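Local coordinates for FMN reductase [NAD(P)H] (Bacillus subtilis, PDB 1ZCH), which reduces free flavin, nitroaromatic compounds, quinones, chromates and azo dyes with NADH or NADPH, using bound FMN, at residues A[20-25]-A[73-78]. Sequence-based numbering, arbitrary orientation.
Sequences EPVAQE and APVFLL
The CA atoms of 20-25 and 73-78 are nearest at Pro21 and Pro74, 5.9 Å apart, and no hydrogen bond joins the two segments. Val22 and Pro74 carry most of the contact: Val22 CG2 meets Pro74 CG at 3.6 Å, the two side chains crossing at about a right angle. With CG1 anti to the backbone N (chi1 175°), CG2 stands beside that N, turned to the proline ring. CB of Val22 also rests on Val75 CG2, 3.8 Å away. A short, branched valine suits this buried place, since one methyl can reach the ring while its CB lies against Val75. In the nitroreductase fold of this Frp-type flavin reductase, the contact sets the extended lead-in to helix 24-36 against the start of strand 75-82, an inner strand of the antiparallel sheet. Pro74 sits in the turn between helix 68-72 and that strand, where a rigid ring presents a compact apolar surface and has no N-H that would need an acceptor; its CG also lies 3.6 Å from Glu20 O. Beta-branched Val75, whose backbone pairs with Ile163 of strand 155-164, fits the extended strand, while Pro21 O reaches His165 through a weak hydrogen bond.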
loop_
_atom_site.group_PDB
_atom_site.type_symbol
_atom_site.label_atom_id
_atom_site.label_comp_id
_atom_site.label_asym_id
_atom_site.label_seq_id
_atom_site.Cartn_x
_atom_site.Cartn_y
_atom_site.Cartn_z
ATOM N N GLU A 20 12.864 -14.086 -21.671
ATOM C CA GLU A 20 12.450 -15.326 -21.018
ATOM C C GLU A 20 11.044 -15.163 -20.452
ATOM O O GLU A 20 10.743 -14.172 -19.788
ATOM C CB GLU A 20 13.418 -15.675 -19.881
ATOM C CG GLU A 20 13.382 -17.137 -19.441
ATOM C CD GLU A 20 14.164 -17.390 -18.160
ATOM O OE1 GLU A 20 15.203 -16.730 -17.951
ATOM O OE2 GLU A 20 13.747 -18.260 -17.367
ATOM N N PRO A 21 10.160 -16.141 -20.704
ATOM C CA PRO A 21 8.792 -16.047 -20.191
ATOM C C PRO A 21 8.713 -16.265 -18.685
ATOM O O PRO A 21 9.614 -16.844 -18.081
ATOM C CB PRO A 21 8.066 -17.141 -20.966
ATOM C CG PRO A 21 9.126 -18.189 -21.104
ATOM C CD PRO A 21 10.339 -17.370 -21.497
ATOM N N VAL A 22 7.636 -15.779 -18.081
ATOM C CA VAL A 22 7.426 -15.961 -16.652
ATOM C C VAL A 22 6.419 -17.099 -16.542
ATOM O O VAL A 22 5.302 -16.999 -17.054
ATOM C CB VAL A 22 6.850 -14.690 -15.991
ATOM C CG1 VAL A 22 6.538 -14.964 -14.525
ATOM C CG2 VAL A 22 7.853 -13.547 -16.107
ATOM N N ALA A 23 6.826 -18.182 -15.889
ATOM C CA ALA A 23 5.971 -19.353 -15.726
ATOM C C ALA A 23 4.649 -19.044 -15.031
ATOM O O ALA A 23 4.601 -18.286 -14.057
ATOM C CB ALA A 23 6.721 -20.441 -14.956
ATOM N N GLN A 24 3.576 -19.644 -15.538
ATOM C CA GLN A 24 2.248 -19.448 -14.968
ATOM C C GLN A 24 2.251 -19.824 -13.493
ATOM O O GLN A 24 1.610 -19.168 -12.675
ATOM C CB GLN A 24 1.220 -20.308 -15.711
ATOM C CG GLN A 24 -0.179 -20.269 -15.113
ATOM C CD GLN A 24 -0.742 -18.862 -15.050
ATOM O OE1 GLN A 24 -0.787 -18.158 -16.056
ATOM N NE2 GLN A 24 -1.179 -18.447 -13.866
ATOM N N GLU A 25 2.982 -20.881 -13.159
ATOM C CA GLU A 25 3.060 -21.340 -11.780
ATOM C C GLU A 25 3.611 -20.258 -10.862
ATOM O O GLU A 25 3.162 -20.121 -9.723
ATOM C CB GLU A 25 3.942 -22.585 -11.679
ATOM C CG GLU A 25 3.807 -23.317 -10.356
ATOM C CD GLU A 25 4.668 -24.565 -10.289
ATOM O OE1 GLU A 25 4.860 -25.211 -11.339
ATOM O OE2 GLU A 25 5.137 -24.909 -9.183
ATOM N N ALA A 73 9.447 -6.504 -20.844
ATOM C CA ALA A 73 9.103 -7.587 -19.922
ATOM C C ALA A 73 7.878 -8.351 -20.412
ATOM O O ALA A 73 6.986 -7.770 -21.024
ATOM C CB ALA A 73 8.845 -7.033 -18.526
ATOM N N PRO A 74 7.817 -9.665 -20.135
ATOM C CA PRO A 74 6.697 -10.513 -20.556
ATOM C C PRO A 74 5.398 -10.335 -19.771
ATOM O O PRO A 74 4.323 -10.715 -20.243
ATOM C CB PRO A 74 7.265 -11.919 -20.402
ATOM C CG PRO A 74 8.142 -11.780 -19.202
ATOM C CD PRO A 74 8.858 -10.468 -19.469
ATOM N N VAL A 75 5.494 -9.748 -18.585
ATOM C CA VAL A 75 4.318 -9.567 -17.744
ATOM C C VAL A 75 4.125 -8.155 -17.201
ATOM O O VAL A 75 5.069 -7.525 -16.724
ATOM C CB VAL A 75 4.369 -10.529 -16.529
ATOM C CG1 VAL A 75 3.170 -10.280 -15.606
ATOM C CG2 VAL A 75 4.385 -11.976 -17.005
ATOM N N PHE A 76 2.892 -7.663 -17.295
ATOM C CA PHE A 76 2.535 -6.358 -16.747
ATOM C C PHE A 76 1.291 -6.571 -15.893
ATOM O O PHE A 76 0.262 -7.017 -16.397
ATOM C CB PHE A 76 2.197 -5.335 -17.833
ATOM C CG PHE A 76 1.815 -3.980 -17.281
ATOM C CD1 PHE A 76 2.795 -3.042 -16.952
ATOM C CD2 PHE A 76 0.480 -3.666 -17.030
ATOM C CE1 PHE A 76 2.448 -1.810 -16.380
ATOM C CE2 PHE A 76 0.120 -2.439 -16.457
ATOM C CZ PHE A 76 1.106 -1.510 -16.131
ATOM N N LEU A 77 1.390 -6.263 -14.603
ATOM C CA LEU A 77 0.255 -6.401 -13.697
ATOM C C LEU A 77 -0.269 -5.007 -13.382
ATOM O O LEU A 77 0.512 -4.086 -13.144
ATOM C CB LEU A 77 0.677 -7.068 -12.384
ATOM C CG LEU A 77 1.326 -8.451 -12.446
ATOM C CD1 LEU A 77 1.597 -8.953 -11.027
ATOM C CD2 LEU A 77 0.407 -9.413 -13.188
ATOM N N LEU A 78 -1.587 -4.845 -13.391
ATOM C CA LEU A 78 -2.173 -3.552 -13.060
ATOM C C LEU A 78 -2.942 -3.694 -11.755
ATOM O O LEU A 78 -3.889 -4.474 -11.669
ATOM C CB LEU A 78 -3.127 -3.070 -14.155
ATOM C CG LEU A 78 -3.787 -1.726 -13.810
ATOM C CD1 LEU A 78 -2.725 -0.642 -13.718
ATOM C CD2 LEU A 78 -4.823 -1.368 -14.865
#